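Local atomic coordinates of cycloalternan-forming enzyme (Listeria monocytogenes serovar 1/2a, PDB entry 5F7U), a protein that belongs to glycoside hydrolase family 31, joining a TIM-barrel domain to flanking beta-rich domains and a family 6 carbohydrate-binding module. Residues A[360-368]-A[578-586]; A[617-628]-A[712-722]. The protein carries 1 engineered substitution. All coordinates share one frame; numbering follows the deposited sequence.

Contact 1: A[360-368]-A[578-586]; sequences LPKWAFGLW and NPEAVSFSR. With GLC (alpha-D-glucopyranose), chain F; GLC (alpha-D-glucopyranose), chain B.
V582 turns both methyls into the side chains of 360-368 at the N-terminal end of a TIM barrel, where the chain enters the first barrel strand, 367-369, and the fifth, 584-585. The apolar contacts divide between its two branches. With CG1 anti to the backbone N (chi1 172°), that methyl meets L360 CD1 and lies at the edge of the W368 indole, 4.0 Å from W368 CH2. The other methyl, CG2, is enclosed by P361 CD, A364 CB and W363, with W363 CZ2 only 3.4 Å from V582 CG2. I597 of the sixth strand packs against V582 as well.

The aromatic contacts centre on W368. W363 CZ3 lies over one of its faces, and F584 CD2 over the opposite face, 3.9 Å from W368 CZ3. The planes of F584 and the W368 six-membered ring are inclined at 48°, neither stacked nor edge-to-face. W368 NE1 bonds to A364 O at 2.9 Å in the indole plane, which, with the packing on both faces, restrains the ring's rotation.

One direct hydrogen bond joins the segments: W363 NE1 donates to E580 O at 2.9 Å; the donor lies in the carbonyl plane and the oxygen close to the indole plane. A type I turn from N578 to A581, reinforced by an Asx turn in which N578 OD1 accepts from E580 N, presents that carbonyl. The bent E580 side chain brings OE2 to 3.3 Å from P361 CB, and a water accepts from W363 N while bonding weakly to E580 OE1.

At the far end of the fifth strand R586 belongs to a glycan pocket. E540 pairs with its NE, and NH1 donates to O3 of alpha-D-glucopyranose of chain F at 2.8 Å.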
loop_
_atom_site.group_PDB
_atom_site.type_symbol
_atom_site.label_atom_id
_atom_site.label_comp_id
_atom_site.label_asym_id
_atom_site.label_seq_id
_atom_site.Cartn_x
_atom_site.Cartn_y
_atom_site.Cartn_z
ATOM N N LEU A 360 8.270 0.110 12.539
ATOM C CA LEU A 360 8.816 -1.226 12.784
ATOM C C LEU A 360 10.336 -1.171 12.836
ATOM O O LEU A 360 10.914 -0.243 12.275
ATOM C CB LEU A 360 8.368 -2.156 11.648
ATOM C CG LEU A 360 6.847 -2.391 11.529
ATOM C CD1 LEU A 360 6.602 -3.324 10.362
ATOM C CD2 LEU A 360 6.204 -2.960 12.803
ATOM N N PRO A 361 10.986 -2.158 13.496
ATOM C CA PRO A 361 12.454 -2.198 13.452
ATOM C C PRO A 361 13.005 -2.336 12.053
ATOM O O PRO A 361 12.312 -2.825 11.151
ATOM C CB PRO A 361 12.841 -3.415 14.297
ATOM C CG PRO A 361 11.600 -4.089 14.675
ATOM C CD PRO A 361 10.414 -3.269 14.287
ATOM N N LYS A 362 14.252 -1.893 11.878
ATOM C CA LYS A 362 14.895 -1.946 10.572
ATOM C C LYS A 362 14.917 -3.327 9.938
ATOM O O LYS A 362 14.827 -3.451 8.717
ATOM C CB LYS A 362 16.314 -1.393 10.667
ATOM C CG LYS A 362 16.929 -1.137 9.296
ATOM C CD LYS A 362 17.967 -0.034 9.423
ATOM C CE LYS A 362 19.362 -0.539 9.432
ATOM N NZ LYS A 362 20.160 0.741 9.621
ATOM N N TRP A 363 15.015 -4.375 10.752
ATOM C CA TRP A 363 15.027 -5.730 10.192
ATOM C C TRP A 363 13.806 -6.089 9.362
ATOM O O TRP A 363 13.902 -6.892 8.442
ATOM C CB TRP A 363 15.283 -6.801 11.261
ATOM C CG TRP A 363 14.129 -7.163 12.179
ATOM C CD1 TRP A 363 13.923 -6.701 13.459
ATOM C CD2 TRP A 363 13.062 -8.092 11.909
ATOM N NE1 TRP A 363 12.791 -7.272 13.987
ATOM C CE2 TRP A 363 12.249 -8.141 13.071
ATOM C CE3 TRP A 363 12.724 -8.899 10.808
ATOM C CZ2 TRP A 363 11.107 -8.960 13.159
ATOM C CZ3 TRP A 363 11.580 -9.717 10.890
ATOM C CH2 TRP A 363 10.784 -9.736 12.068
ATOM N N ALA A 364 12.672 -5.461 9.663
ATOM C CA ALA A 364 11.469 -5.689 8.878
ATOM C C ALA A 364 11.624 -5.253 7.410
ATOM O O ALA A 364 10.870 -5.721 6.554
ATOM C CB ALA A 364 10.276 -5.005 9.540
ATOM N N PHE A 365 12.611 -4.397 7.137
ATOM C CA PHE A 365 12.833 -3.821 5.794
ATOM C C PHE A 365 13.912 -4.499 4.953
ATOM O O PHE A 365 14.218 -4.041 3.844
ATOM C CB PHE A 365 13.020 -2.307 5.932
ATOM C CG PHE A 365 11.801 -1.663 6.504
ATOM C CD1 PHE A 365 10.707 -1.383 5.681
ATOM C CD2 PHE A 365 11.693 -1.455 7.883
ATOM C CE1 PHE A 365 9.523 -0.873 6.215
ATOM C CE2 PHE A 365 10.521 -0.946 8.427
ATOM C CZ PHE A 365 9.434 -0.644 7.592
ATOM N N GLY A 366 14.482 -5.588 5.475
ATOM C CA GLY A 366 15.350 -6.447 4.672
ATOM C C GLY A 366 14.548 -7.582 4.040
ATOM O O GLY A 366 13.300 -7.617 4.134
ATOM N N LEU A 367 15.238 -8.539 3.425
ATOM C CA LEU A 367 14.513 -9.616 2.753
ATOM C C LEU A 367 13.917 -10.604 3.768
ATOM O O LEU A 367 14.617 -11.028 4.694
ATOM C CB LEU A 367 15.431 -10.387 1.803
ATOM C CG LEU A 367 14.891 -11.663 1.126
ATOM C CD1 LEU A 367 13.725 -11.325 0.191
ATOM C CD2 LEU A 367 16.039 -12.336 0.367
ATOM N N TRP A 368 12.647 -10.961 3.550
ATOM C CA TRP A 368 11.990 -12.038 4.282
ATOM C C TRP A 368 11.979 -13.315 3.469
ATOM O O TRP A 368 11.567 -13.291 2.314
ATOM C CB TRP A 368 10.537 -11.694 4.571
ATOM C CG TRP A 368 10.314 -10.572 5.518
ATOM C CD1 TRP A 368 10.623 -9.255 5.323
ATOM C CD2 TRP A 368 9.670 -10.661 6.793
ATOM N NE1 TRP A 368 10.217 -8.510 6.428
ATOM C CE2 TRP A 368 9.645 -9.355 7.344
ATOM C CE3 TRP A 368 9.136 -11.725 7.540
ATOM C CZ2 TRP A 368 9.083 -9.072 8.596
ATOM C CZ3 TRP A 368 8.580 -11.435 8.822
ATOM C CH2 TRP A 368 8.556 -10.114 9.317
ATOM N N ASN A 578 8.627 -8.616 23.404
ATOM C CA ASN A 578 9.787 -8.398 22.558
ATOM C C ASN A 578 9.569 -7.103 21.770
ATOM O O ASN A 578 8.858 -7.122 20.765
ATOM C CB ASN A 578 9.955 -9.599 21.609
ATOM C CG ASN A 578 11.111 -9.431 20.619
ATOM O OD1 ASN A 578 11.804 -8.415 20.595
ATOM N ND2 ASN A 578 11.309 -10.450 19.786
ATOM N N PRO A 579 10.184 -5.983 22.226
ATOM C CA PRO A 579 9.951 -4.691 21.573
ATOM C C PRO A 579 10.268 -4.661 20.061
ATOM O O PRO A 579 9.783 -3.766 19.358
ATOM C CB PRO A 579 10.873 -3.741 22.336
ATOM C CG PRO A 579 11.047 -4.352 23.678
ATOM C CD PRO A 579 10.982 -5.846 23.468
ATOM N N GLU A 580 11.049 -5.630 19.577
ATOM C CA GLU A 580 11.438 -5.731 18.162
ATOM C C GLU A 580 10.558 -6.693 17.358
ATOM O O GLU A 580 10.898 -7.029 16.215
ATOM C CB GLU A 580 12.896 -6.182 18.042
ATOM C CG GLU A 580 13.928 -5.184 18.529
ATOM C CD GLU A 580 14.620 -4.483 17.373
ATOM O OE1 GLU A 580 15.432 -5.137 16.645
ATOM O OE2 GLU A 580 14.345 -3.272 17.187
ATOM N N ALA A 581 9.447 -7.136 17.948
ATOM C CA ALA A 581 8.540 -8.089 17.287
ATOM C C ALA A 581 7.721 -7.408 16.205
ATOM O O ALA A 581 7.309 -6.259 16.353
ATOM C CB ALA A 581 7.618 -8.747 18.299
ATOM N N VAL A 582 7.493 -8.123 15.109
ATOM C CA VAL A 582 6.773 -7.578 13.952
ATOM C C VAL A 582 5.645 -8.541 13.581
ATOM O O VAL A 582 5.867 -9.753 13.573
ATOM C CB VAL A 582 7.749 -7.465 12.760
ATOM C CG1 VAL A 582 7.036 -7.101 11.460
ATOM C CG2 VAL A 582 8.817 -6.425 13.071
ATOM N N SER A 583 4.457 -8.013 13.257
ATOM C CA SER A 583 3.383 -8.819 12.653
ATOM C C SER A 583 3.366 -8.730 11.127
ATOM O O SER A 583 3.771 -7.709 10.556
ATOM C CB SER A 583 2.027 -8.362 13.176
ATOM O OG SER A 583 1.913 -8.649 14.566
ATOM N N PHE A 584 2.832 -9.781 10.494
ATOM C CA PHE A 584 2.790 -9.905 9.043
ATOM C C PHE A 584 1.397 -10.486 8.793
ATOM O O PHE A 584 1.113 -11.634 9.188
ATOM C CB PHE A 584 3.931 -10.862 8.647
ATOM C CG PHE A 584 4.300 -10.840 7.187
ATOM C CD1 PHE A 584 3.529 -11.545 6.244
ATOM C CD2 PHE A 584 5.477 -10.194 6.763
ATOM C CE1 PHE A 584 3.876 -11.561 4.890
ATOM C CE2 PHE A 584 5.828 -10.210 5.397
ATOM C CZ PHE A 584 5.022 -10.895 4.469
ATOM N N SER A 585 0.503 -9.684 8.196
ATOM C CA SER A 585 -0.941 -10.035 8.134
ATOM C C SER A 585 -1.527 -9.700 6.777
ATOM O O SER A 585 -0.863 -9.040 5.973
ATOM C CB SER A 585 -1.713 -9.255 9.193
ATOM O OG SER A 585 -1.114 -9.423 10.469
ATOM N N ARG A 586 -2.747 -10.166 6.495
ATOM C CA ARG A 586 -3.357 -9.839 5.193
ATOM C C ARG A 586 -4.659 -9.066 5.248
ATOM O O ARG A 586 -4.994 -8.379 4.279
ATOM C CB ARG A 586 -3.528 -11.075 4.313
ATOM C CG ARG A 586 -4.515 -12.071 4.847
ATOM C CD ARG A 586 -4.733 -13.211 3.864
ATOM N NE ARG A 586 -5.932 -13.905 4.304
ATOM C CZ ARG A 586 -6.244 -15.164 4.008
ATOM N NH1 ARG A 586 -5.430 -15.918 3.247
ATOM N NH2 ARG A 586 -7.388 -15.656 4.469
HETATM C C1 GLC F . -6.984 -21.615 1.177
HETATM C C2 GLC F . -7.177 -20.587 2.298
HETATM C C3 GLC F . -6.037 -19.559 2.326
HETATM C C4 GLC F . -4.679 -20.254 2.496
HETATM C C5 GLC F . -4.550 -21.295 1.359
HETATM C C6 GLC F . -3.290 -22.143 1.448
HETATM O O1 GLC F . -7.207 -21.004 -0.102
HETATM O O2 GLC F . -8.421 -19.913 2.103
HETATM O O3 GLC F . -6.280 -18.613 3.364
HETATM O O4 GLC F . -3.579 -19.319 2.393
HETATM O O5 GLC F . -5.668 -22.201 1.227
HETATM O O6 GLC F . -2.453 -21.630 0.415
HETATM C C1 GLC B . -3.024 -18.834 3.640
HETATM C C2 GLC B . -1.972 -17.739 3.356
HETATM C C3 GLC B . -0.684 -18.292 2.712
HETATM C C4 GLC B . -0.130 -19.461 3.542
HETATM C C5 GLC B . -1.241 -20.440 3.947
HETATM C C6 GLC B . -0.774 -21.526 4.904
HETATM O O2 GLC B . -2.566 -16.648 2.645
HETATM O O3 GLC B . 0.330 -17.276 2.611
HETATM O O4 GLC B . 0.877 -20.164 2.792
HETATM O O5 GLC B . -2.404 -19.800 4.512
HETATM O O6 GLC B . -1.875 -22.450 5.023
HETATM O O HOH W 1 16.490 -3.954 13.615
#

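Contact 2: A[617-628]-A[712-722]; sequences GLSASTSGVSYW and TADNGKSMMRQ
M720 CE approaches the W628 indole obliquely, 3.7 Å from W628 CE3, while G617 CA covers the centre of one face of that ring; W628 NE1 bonds to E255. The Y627 ring takes M719 SD obliquely in a Met-aromatic contact, with Y627 CD1 3.7 Å from the sulfur, and its OH bonds to A709 O. The R721 guanidinium has K717 CE over one face and pairs with D726. These groups lie where helix 607-622 and the start of the seventh TIM-barrel strand meet the edge strand 720-721 of a six-stranded antiparallel sheet; 712-722 runs into the family 31 C-terminal domain, which the contact joins to the barrel.

Serine hydroxyls tie the backbones together. A Schellman motif with G624 at C-prime ends the helix, and S621 O there accepts from G624 N and, from the opposite face of its plane, from S718 OG at 2.8 Å. The S621 hydroxyl, anti to its own N (chi1 167°), points at the strand and donates to M720 O at 2.6 Å.

S626 OG is gripped twice, accepting from M719 N at 2.9 Å and donating to T712 OG1, which in turn donates to K717 O. Packing is tight beside it, with T712 CG2 3.3 Å from S626 CB. L618 CD2 lies against the backbone at R721 and Q722. Nearby, one water donates to L618 O and accepts from Q722 N at 2.9 Å.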
loop_
_atom_site.group_PDB
_atom_site.type_symbol
_atom_site.label_atom_id
_atom_site.label_comp_id
_atom_site.label_asym_id
_atom_site.label_seq_id
_atom_site.Cartn_x
_atom_site.Cartn_y
_atom_site.Cartn_z
ATOM N N GLY A 617 -0.707 -2.792 -3.911
ATOM C CA GLY A 617 0.228 -1.976 -3.110
ATOM C C GLY A 617 -0.018 -0.482 -3.248
ATOM O O GLY A 617 0.053 0.261 -2.260
ATOM N N LEU A 618 -0.339 -0.045 -4.461
ATOM C CA LEU A 618 -0.551 1.377 -4.708
ATOM C C LEU A 618 -1.859 1.886 -4.090
ATOM O O LEU A 618 -1.905 2.984 -3.539
ATOM C CB LEU A 618 -0.507 1.693 -6.218
ATOM C CG LEU A 618 0.859 1.445 -6.879
ATOM C CD1 LEU A 618 0.791 1.666 -8.396
ATOM C CD2 LEU A 618 1.992 2.273 -6.237
ATOM N N SER A 619 -2.919 1.097 -4.193
ATOM C CA SER A 619 -4.175 1.461 -3.536
ATOM C C SER A 619 -4.043 1.401 -1.990
ATOM O O SER A 619 -4.527 2.305 -1.283
ATOM C CB SER A 619 -5.309 0.558 -4.046
ATOM O OG SER A 619 -4.954 -0.794 -3.919
ATOM N N ALA A 620 -3.381 0.362 -1.472
ATOM C CA ALA A 620 -3.162 0.254 -0.021
ATOM C C ALA A 620 -2.390 1.468 0.504
ATOM O O ALA A 620 -2.735 2.018 1.551
ATOM C CB ALA A 620 -2.456 -1.044 0.341
ATOM N N SER A 621 -1.382 1.895 -0.262
ATOM C CA SER A 621 -0.590 3.077 0.071
ATOM C C SER A 621 -1.432 4.331 0.273
ATOM O O SER A 621 -1.292 5.046 1.290
ATOM C CB SER A 621 0.420 3.310 -1.053
ATOM O OG SER A 621 0.993 4.592 -0.928
ATOM N N THR A 622 -2.296 4.616 -0.698
ATOM C CA THR A 622 -3.198 5.774 -0.616
ATOM C C THR A 622 -4.121 5.690 0.603
ATOM O O THR A 622 -4.461 6.724 1.196
ATOM C CB THR A 622 -3.996 5.908 -1.923
ATOM O OG1 THR A 622 -3.069 6.232 -2.965
ATOM C CG2 THR A 622 -5.076 7.024 -1.829
ATOM N N SER A 623 -4.456 4.454 0.992
ATOM C CA SER A 623 -5.340 4.140 2.110
ATOM C C SER A 623 -4.609 4.118 3.459
ATOM O O SER A 623 -5.204 3.765 4.469
ATOM C CB SER A 623 -6.041 2.789 1.855
ATOM O OG SER A 623 -6.699 2.806 0.601
ATOM N N GLY A 624 -3.332 4.509 3.465
ATOM C CA GLY A 624 -2.582 4.640 4.726
ATOM C C GLY A 624 -1.882 3.358 5.159
ATOM O O GLY A 624 -1.305 3.305 6.256
ATOM N N VAL A 625 -1.921 2.327 4.314
ATOM C CA VAL A 625 -1.233 1.056 4.608
ATOM C C VAL A 625 0.064 1.084 3.786
ATOM O O VAL A 625 0.079 0.756 2.598
ATOM C CB VAL A 625 -2.116 -0.179 4.298
ATOM C CG1 VAL A 625 -1.347 -1.483 4.550
ATOM C CG2 VAL A 625 -3.366 -0.145 5.166
ATOM N N SER A 626 1.136 1.516 4.441
ATOM C CA SER A 626 2.407 1.810 3.781
ATOM C C SER A 626 3.355 0.618 3.832
ATOM O O SER A 626 4.097 0.388 2.883
ATOM C CB SER A 626 3.035 3.006 4.502
ATOM O OG SER A 626 4.335 3.335 4.024
ATOM N N TYR A 627 3.333 -0.128 4.941
ATOM C CA TYR A 627 4.272 -1.255 5.102
ATOM C C TYR A 627 3.668 -2.477 4.447
ATOM O O TYR A 627 3.130 -3.374 5.119
ATOM C CB TYR A 627 4.587 -1.519 6.570
ATOM C CG TYR A 627 5.269 -0.371 7.308
ATOM C CD1 TYR A 627 5.832 0.742 6.627
ATOM C CD2 TYR A 627 5.340 -0.399 8.702
ATOM C CE1 TYR A 627 6.439 1.776 7.346
ATOM C CE2 TYR A 627 5.961 0.612 9.421
ATOM C CZ TYR A 627 6.504 1.697 8.749
ATOM O OH TYR A 627 7.094 2.707 9.500
ATOM N N TRP A 628 3.745 -2.479 3.119
ATOM C CA TRP A 628 3.032 -3.440 2.286
ATOM C C TRP A 628 4.023 -4.394 1.608
ATOM O O TRP A 628 5.067 -3.961 1.105
ATOM C CB TRP A 628 2.177 -2.680 1.267
ATOM C CG TRP A 628 1.494 -3.555 0.229
ATOM C CD1 TRP A 628 0.219 -4.059 0.280
ATOM C CD2 TRP A 628 2.051 -3.999 -1.008
ATOM N NE1 TRP A 628 -0.043 -4.802 -0.830
ATOM C CE2 TRP A 628 1.067 -4.790 -1.642
ATOM C CE3 TRP A 628 3.296 -3.800 -1.650
ATOM C CZ2 TRP A 628 1.263 -5.365 -2.899
ATOM C CZ3 TRP A 628 3.519 -4.416 -2.890
ATOM C CH2 TRP A 628 2.493 -5.165 -3.510
ATOM N N THR A 712 6.705 7.661 7.114
ATOM C CA THR A 712 5.326 7.125 7.143
ATOM C C THR A 712 4.731 7.250 8.549
ATOM O O THR A 712 3.600 7.713 8.722
ATOM C CB THR A 712 5.285 5.646 6.738
ATOM O OG1 THR A 712 5.677 5.508 5.375
ATOM C CG2 THR A 712 3.850 5.093 6.918
ATOM N N ALA A 713 5.496 6.809 9.541
ATOM C CA ALA A 713 5.010 6.746 10.924
ATOM C C ALA A 713 4.778 8.145 11.477
ATOM O O ALA A 713 3.788 8.379 12.191
ATOM C CB ALA A 713 5.986 5.967 11.802
ATOM N N ASP A 714 5.677 9.073 11.142
ATOM C CA ASP A 714 5.600 10.448 11.653
ATOM C C ASP A 714 4.643 11.347 10.864
ATOM O O ASP A 714 3.875 12.126 11.460
ATOM C CB ASP A 714 6.994 11.089 11.670
ATOM C CG ASP A 714 7.905 10.504 12.737
ATOM O OD1 ASP A 714 7.446 9.753 13.631
ATOM O OD2 ASP A 714 9.109 10.810 12.678
ATOM N N ASN A 715 4.698 11.258 9.536
ATOM C CA ASN A 715 4.062 12.239 8.658
ATOM C C ASN A 715 3.031 11.686 7.688
ATOM O O ASN A 715 2.521 12.419 6.830
ATOM C CB ASN A 715 5.148 13.013 7.914
ATOM C CG ASN A 715 6.098 13.707 8.872
ATOM O OD1 ASN A 715 5.669 14.326 9.850
ATOM N ND2 ASN A 715 7.387 13.568 8.624
ATOM N N GLY A 716 2.712 10.404 7.831
ATOM C CA GLY A 716 1.678 9.785 6.998
ATOM C C GLY A 716 1.994 9.625 5.522
ATOM O O GLY A 716 1.086 9.347 4.721
ATOM N N LYS A 717 3.261 9.824 5.134
ATOM C CA LYS A 717 3.666 9.669 3.742
ATOM C C LYS A 717 4.030 8.210 3.478
ATOM O O LYS A 717 5.013 7.707 4.011
ATOM C CB LYS A 717 4.853 10.556 3.413
ATOM C CG LYS A 717 5.159 10.630 1.928
ATOM C CD LYS A 717 5.790 11.970 1.652
ATOM C CE LYS A 717 6.282 12.034 0.243
ATOM N NZ LYS A 717 7.160 13.233 0.211
ATOM N N SER A 718 3.231 7.530 2.658
ATOM C CA SER A 718 3.515 6.124 2.365
ATOM C C SER A 718 4.824 5.967 1.613
ATOM O O SER A 718 5.259 6.882 0.913
ATOM C CB SER A 718 2.361 5.507 1.567
ATOM O OG SER A 718 1.200 5.490 2.395
ATOM N N MET A 719 5.450 4.797 1.764
ATOM C CA MET A 719 6.756 4.533 1.154
ATOM C C MET A 719 6.697 4.411 -0.367
ATOM O O MET A 719 7.576 4.915 -1.076
ATOM C CB MET A 719 7.371 3.277 1.757
ATOM C CG MET A 719 7.855 3.521 3.179
ATOM S SD MET A 719 8.220 1.983 4.023
ATOM C CE MET A 719 9.821 1.613 3.335
ATOM N N MET A 720 5.651 3.745 -0.858
ATOM C CA MET A 720 5.498 3.532 -2.290
ATOM C C MET A 720 4.206 4.199 -2.697
ATOM O O MET A 720 3.176 3.876 -2.116
ATOM C CB MET A 720 5.422 2.026 -2.560
ATOM C CG MET A 720 5.192 1.688 -4.019
ATOM S SD MET A 720 5.120 -0.089 -4.367
ATOM C CE MET A 720 3.775 -0.523 -3.280
ATOM N N ARG A 721 4.243 5.127 -3.662
ATOM C CA ARG A 721 3.047 5.929 -3.973
ATOM C C ARG A 721 2.747 6.000 -5.466
ATOM O O ARG A 721 3.643 6.163 -6.286
ATOM C CB ARG A 721 3.198 7.373 -3.431
ATOM C CG ARG A 721 3.414 7.461 -1.926
ATOM C CD ARG A 721 3.624 8.882 -1.378
ATOM N NE ARG A 721 4.663 9.628 -2.110
ATOM C CZ ARG A 721 5.965 9.339 -2.098
ATOM N NH1 ARG A 721 6.822 10.076 -2.819
ATOM N NH2 ARG A 721 6.428 8.330 -1.353
ATOM N N GLN A 722 1.460 5.941 -5.787
ATOM C CA GLN A 722 0.979 6.105 -7.163
ATOM C C GLN A 722 1.311 7.565 -7.552
ATOM O O GLN A 722 1.321 8.468 -6.677
ATOM C CB GLN A 722 -0.532 5.839 -7.155
ATOM C CG GLN A 722 -1.182 5.589 -8.524
ATOM C CD GLN A 722 -1.464 6.897 -9.260
ATOM O OE1 GLN A 722 -1.723 7.916 -8.636
ATOM N NE2 GLN A 722 -1.394 6.875 -10.589
HETATM O O HOH W 2 -0.374 5.447 -3.647
HETATM O O HOH W 3 3.778 2.219 0.768
#

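Contact 1 closes before contact 2 opens, so the two follow in series along the chain, with centres about 16 Å apart. Both involve the TIM barrel: contact 1 joins the entries to its first and fifth strands, whereas contact 2 sits at helix 607-622 and the seventh strand, 628-631, where the barrel passes over to the sheet that begins with 720-721. They touch directly. L360 CD1 packs 3.6 Å from Y627 CD2, F365 meets the Y627 ring edge-to-face, and F365 CE1 lies 3.8 Å from M719 CE. The apolar side chains of the two contacts thus meet directly, linking the barrel's N-terminal end to its junction with the family 31 C-terminal domain.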